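Side-chain contacts in exosome complex component Rrp42 (Pyrococcus abyssi, PDB 2PO1), which probably serves as a non-catalytic subunit of the RNA-degrading archaeal exosome, helping to shape the active site of its partner Rrp41: residues Phe201-Ile204 and Gly205-Leu208; Lys266-Leu269 and Glu270-Lys274. All coordinates share one frame; numbering follows the deposited sequence.

Contact 1 (Phe201-Ile204 and Gly205-Leu208); sequences FAKI and GNIL
Ile204 and Ile207 face each other as the antiparallel hydrogen-bonded pair that closes a type II' turn, with Ile204 N to Ile207 O at 2.7 Å and nearly straight (168° at the hydrogen), while the return bond from Ile207 N to Ile204 O is longer, 3.1 Å. This is a beta hairpin with a two-residue loop, Gly205-Asn206, with Gly205 at positive phi (58°) in the first corner of the turn. Beyond it Lys203 and Leu208 form the non-hydrogen-bonded pair, where Leu208 CA lies 3.2 Å from Ala202 O as a CA-H...O contact. Their side chains share one face: methyl CD2 of Leu208 presses on Lys203 CB at 3.5 Å, tighter than usual, and its CD1 reaches Phe201 CB at 4.0 Å. Lys203 has CG anti to the backbone N (chi1 172°) and is extended beyond, which carries CE over the turn to 3.2 Å from Gly205 O. Its NZ pairs with Glu249, bonds Ala244 O, and gives a hydrogen to a water 3.1 Å away that itself donates to Asn206 OD1. The ammonium is thus multiply gripped, which probably favours its charged form, while the lysine's aliphatic stem packs against leucine.

Contact 2 (Lys266-Leu269 and Glu270-Lys274); sequences KLIL and EAVEK
Glu270 meets the preceding turn of the helix through its backbone and its side chain together. Its N donates to Lys266 O at 3.1 Å. The side chain has CG anti to the backbone N (chi1 -176°) and stays extended, running beside Leu267 and pointing the same way; carboxylate OE2 ends 3.8 Å from methyl CD2 of Leu267, a van der Waals approach of a polar group to an apolar one. Ala271 follows with N to Leu267 O at 2.9 Å, and its methyl rests near that same oxygen. This alanine also touches Ile41 of strand 39-43, which Leu267 and Ile268 also meet. Val272 donates to Ile268 O at 2.9 Å, and here the side chains join as well: the two CG2 methyls stand 4.0 Å apart, the branches crossing at an angle one helical turn apart. Because Val272 CG2 sits beside its own backbone N, it also comes within 3.1 Å of Ile268 O. Both residues pack on Leu165 of helix 152-166, so this pair belongs to the buried face. Glu273 closes the series with N to Leu269 O at 2.8 Å, the straightest of the four bonds (169°). Its CG lies 3.2 Å from Leu269 O, and OE2 forms a salt bridge with Lys276. Lys274 continues the pattern by donating to Glu270 O. Five successive bonds from N-H of residue i+4 to C=O of residue i identify regular alpha helix, and its amphipathic sides follow from the side chains: isoleucine and valine face helix 152-166, whereas the carboxylates of Glu270 and Glu273 belong to exposed residues, consistent with charge kept off the apolar seam.

How the contacts relate
Contact 1 precedes contact 2 along the chain, and the two do not touch: their centres are 30 Å apart and their nearest atoms about 15 Å. Contact 1 is the hairpin of strands 197-204 and 207-210, at one edge of the four-stranded antiparallel sheet within this chain; contact 2 is near the end of helix 247-275. That helix relates them, since its earlier residues Glu249, Ala253 and Thr256 meet Lys203 or Phe201, while its later turns pack on helix 152-166 and strand 39-43. One long helix therefore spans from the four-stranded sheet to elements of the first part of this RNase PH-family chain, tying the two regions together.

Contact 1 (Phe201-Ile204 and Gly205-Leu208)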
loop_
_atom_site.group_PDB
_atom_site.type_symbol
_atom_site.label_atom_id
_atom_site.label_comp_id
_atom_site.label_asym_id
_atom_site.label_seq_id
_atom_site.Cartn_x
_atom_site.Cartn_y
_atom_site.Cartn_z
ATOM N N PHE C 201 4.458 -9.558 -32.769
ATOM C CA PHE C 201 4.608 -8.699 -33.952
ATOM C C PHE C 201 4.229 -7.278 -33.594
ATOM O O PHE C 201 3.273 -7.070 -32.843
ATOM C CB PHE C 201 3.686 -9.176 -35.100
ATOM C CG PHE C 201 3.896 -10.619 -35.469
ATOM C CD1 PHE C 201 3.417 -11.646 -34.640
ATOM C CD2 PHE C 201 4.599 -10.952 -36.617
ATOM C CE1 PHE C 201 3.659 -12.988 -34.959
ATOM C CE2 PHE C 201 4.832 -12.300 -36.939
ATOM C CZ PHE C 201 4.372 -13.306 -36.104
ATOM N N ALA C 202 4.950 -6.304 -34.151
ATOM C CA ALA C 202 4.543 -4.897 -34.096
ATOM C C ALA C 202 3.884 -4.601 -35.418
ATOM O O ALA C 202 4.395 -4.972 -36.446
ATOM C CB ALA C 202 5.750 -4.019 -33.916
ATOM N N LYS C 203 2.715 -3.979 -35.391
ATOM C CA LYS C 203 2.173 -3.440 -36.606
ATOM C C LYS C 203 2.651 -2.000 -36.699
ATOM O O LYS C 203 2.399 -1.177 -35.791
ATOM C CB LYS C 203 0.658 -3.510 -36.595
ATOM C CG LYS C 203 -0.007 -2.805 -37.748
ATOM C CD LYS C 203 -1.414 -3.337 -37.931
ATOM C CE LYS C 203 -2.079 -2.650 -39.112
ATOM N NZ LYS C 203 -3.430 -3.254 -39.289
ATOM N N ILE C 204 3.375 -1.713 -37.775
ATOM C CA ILE C 204 3.853 -0.355 -38.094
ATOM C C ILE C 204 3.319 0.017 -39.468
ATOM O O ILE C 204 3.721 -0.562 -40.476
ATOM C CB ILE C 204 5.383 -0.299 -38.068
ATOM C CG1 ILE C 204 5.893 -0.898 -36.750
ATOM C CG2 ILE C 204 5.876 1.126 -38.329
ATOM C CD1 ILE C 204 7.432 -0.983 -36.615
ATOM N N GLY C 205 2.385 0.962 -39.497
ATOM C CA GLY C 205 1.602 1.203 -40.694
ATOM C C GLY C 205 0.882 -0.078 -41.090
ATOM O O GLY C 205 0.159 -0.670 -40.285
ATOM N N ASN C 206 1.087 -0.528 -42.319
ATOM C CA ASN C 206 0.395 -1.714 -42.798
ATOM C C ASN C 206 1.280 -2.939 -42.786
ATOM O O ASN C 206 1.029 -3.911 -43.482
ATOM C CB ASN C 206 -0.210 -1.460 -44.173
ATOM C CG ASN C 206 -1.491 -0.658 -44.081
ATOM O OD1 ASN C 206 -2.121 -0.583 -43.013
ATOM N ND2 ASN C 206 -1.881 -0.040 -45.190
ATOM N N ILE C 207 2.302 -2.887 -41.962
ATOM C CA ILE C 207 3.317 -3.907 -41.975
ATOM C C ILE C 207 3.505 -4.470 -40.568
ATOM O O ILE C 207 3.676 -3.709 -39.597
ATOM C CB ILE C 207 4.645 -3.297 -42.461
ATOM C CG1 ILE C 207 4.613 -3.084 -43.965
ATOM C CG2 ILE C 207 5.767 -4.220 -42.149
ATOM C CD1 ILE C 207 5.590 -2.034 -44.424
ATOM N N LEU C 208 3.489 -5.802 -40.453
ATOM C CA LEU C 208 3.880 -6.464 -39.213
ATOM C C LEU C 208 5.291 -6.957 -39.287
ATOM O O LEU C 208 5.721 -7.536 -40.274
ATOM C CB LEU C 208 2.989 -7.650 -38.841
ATOM C CG LEU C 208 1.460 -7.623 -38.877
ATOM C CD1 LEU C 208 0.898 -8.568 -37.897
ATOM C CD2 LEU C 208 0.821 -6.262 -38.687
HETATM O O HOH W 1 -3.769 -2.815 -42.351
#

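Contact 2 (Lys266-Leu269 and Glu270-Lys274)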
loop_
_atom_site.group_PDB
_atom_site.type_symbol
_atom_site.label_atom_id
_atom_site.label_comp_id
_atom_site.label_asym_id
_atom_site.label_seq_id
_atom_site.Cartn_x
_atom_site.Cartn_y
_atom_site.Cartn_z
ATOM N N LYS C 266 13.567 -24.943 -30.733
ATOM C CA LYS C 266 14.861 -25.570 -30.935
ATOM C C LYS C 266 16.018 -24.916 -30.128
ATOM O O LYS C 266 16.859 -25.617 -29.583
ATOM C CB LYS C 266 15.196 -25.626 -32.411
ATOM C CG LYS C 266 14.225 -26.449 -33.201
ATOM C CD LYS C 266 14.766 -26.660 -34.627
ATOM C CE LYS C 266 13.675 -27.132 -35.572
ATOM N NZ LYS C 266 13.033 -28.376 -35.085
ATOM N N LEU C 267 16.048 -23.584 -30.041
ATOM C CA LEU C 267 17.090 -22.903 -29.274
ATOM C C LEU C 267 16.935 -23.137 -27.775
ATOM O O LEU C 267 17.917 -23.369 -27.080
ATOM C CB LEU C 267 17.060 -21.399 -29.532
ATOM C CG LEU C 267 17.416 -21.058 -30.960
ATOM C CD1 LEU C 267 17.086 -19.572 -31.302
ATOM C CD2 LEU C 267 18.902 -21.426 -31.273
ATOM N N ILE C 268 15.694 -23.046 -27.300
ATOM C CA ILE C 268 15.362 -23.422 -25.951
ATOM C C ILE C 268 15.789 -24.839 -25.603
ATOM O O ILE C 268 16.435 -25.028 -24.595
ATOM C CB ILE C 268 13.854 -23.263 -25.647
ATOM C CG1 ILE C 268 13.432 -21.779 -25.770
ATOM C CG2 ILE C 268 13.550 -23.842 -24.272
ATOM C CD1 ILE C 268 11.853 -21.592 -25.785
ATOM N N LEU C 269 15.448 -25.830 -26.427
ATOM C CA LEU C 269 15.754 -27.200 -26.057
ATOM C C LEU C 269 17.282 -27.356 -25.987
ATOM O O LEU C 269 17.796 -28.027 -25.106
ATOM C CB LEU C 269 15.175 -28.197 -27.072
ATOM C CG LEU C 269 13.855 -28.913 -26.772
ATOM C CD1 LEU C 269 13.489 -28.775 -25.307
ATOM C CD2 LEU C 269 12.759 -28.402 -27.680
ATOM N N GLU C 270 17.979 -26.689 -26.915
ATOM C CA GLU C 270 19.444 -26.724 -27.046
ATOM C C GLU C 270 20.078 -26.139 -25.766
ATOM O O GLU C 270 20.955 -26.727 -25.156
ATOM C CB GLU C 270 19.801 -25.891 -28.277
ATOM C CG GLU C 270 21.262 -25.851 -28.697
ATOM C CD GLU C 270 21.465 -25.401 -30.178
ATOM O OE1 GLU C 270 22.549 -25.700 -30.724
ATOM O OE2 GLU C 270 20.554 -24.760 -30.800
ATOM N N ALA C 271 19.600 -24.990 -25.349
ATOM C CA ALA C 271 20.102 -24.335 -24.118
ATOM C C ALA C 271 19.837 -25.224 -22.942
ATOM O O ALA C 271 20.686 -25.387 -22.073
ATOM C CB ALA C 271 19.418 -23.012 -23.904
ATOM N N VAL C 272 18.638 -25.782 -22.913
ATOM C CA VAL C 272 18.208 -26.622 -21.790
ATOM C C VAL C 272 19.135 -27.832 -21.721
ATOM O O VAL C 272 19.700 -28.128 -20.679
ATOM C CB VAL C 272 16.771 -27.042 -21.949
ATOM C CG1 VAL C 272 16.456 -28.249 -21.039
ATOM C CG2 VAL C 272 15.839 -25.833 -21.628
ATOM N N GLU C 273 19.319 -28.494 -22.862
ATOM C CA GLU C 273 20.219 -29.597 -22.964
ATOM C C GLU C 273 21.668 -29.260 -22.688
ATOM O O GLU C 273 22.384 -30.067 -22.127
ATOM C CB GLU C 273 20.081 -30.208 -24.345
ATOM C CG GLU C 273 18.817 -31.027 -24.435
ATOM C CD GLU C 273 18.693 -31.999 -23.259
ATOM O OE1 GLU C 273 19.432 -33.012 -23.277
ATOM O OE2 GLU C 273 17.878 -31.713 -22.319
ATOM N N LYS C 274 22.115 -28.082 -23.106
ATOM C CA LYS C 274 23.519 -27.695 -22.867
ATOM C C LYS C 274 23.834 -27.623 -21.367
ATOM O O LYS C 274 24.933 -28.024 -20.946
ATOM C CB LYS C 274 23.882 -26.361 -23.546
ATOM C CG LYS C 274 25.349 -25.984 -23.366
ATOM C CD LYS C 274 25.648 -24.569 -23.847
ATOM C CE LYS C 274 27.170 -24.296 -23.867
ATOM N NZ LYS C 274 27.521 -22.980 -24.501
#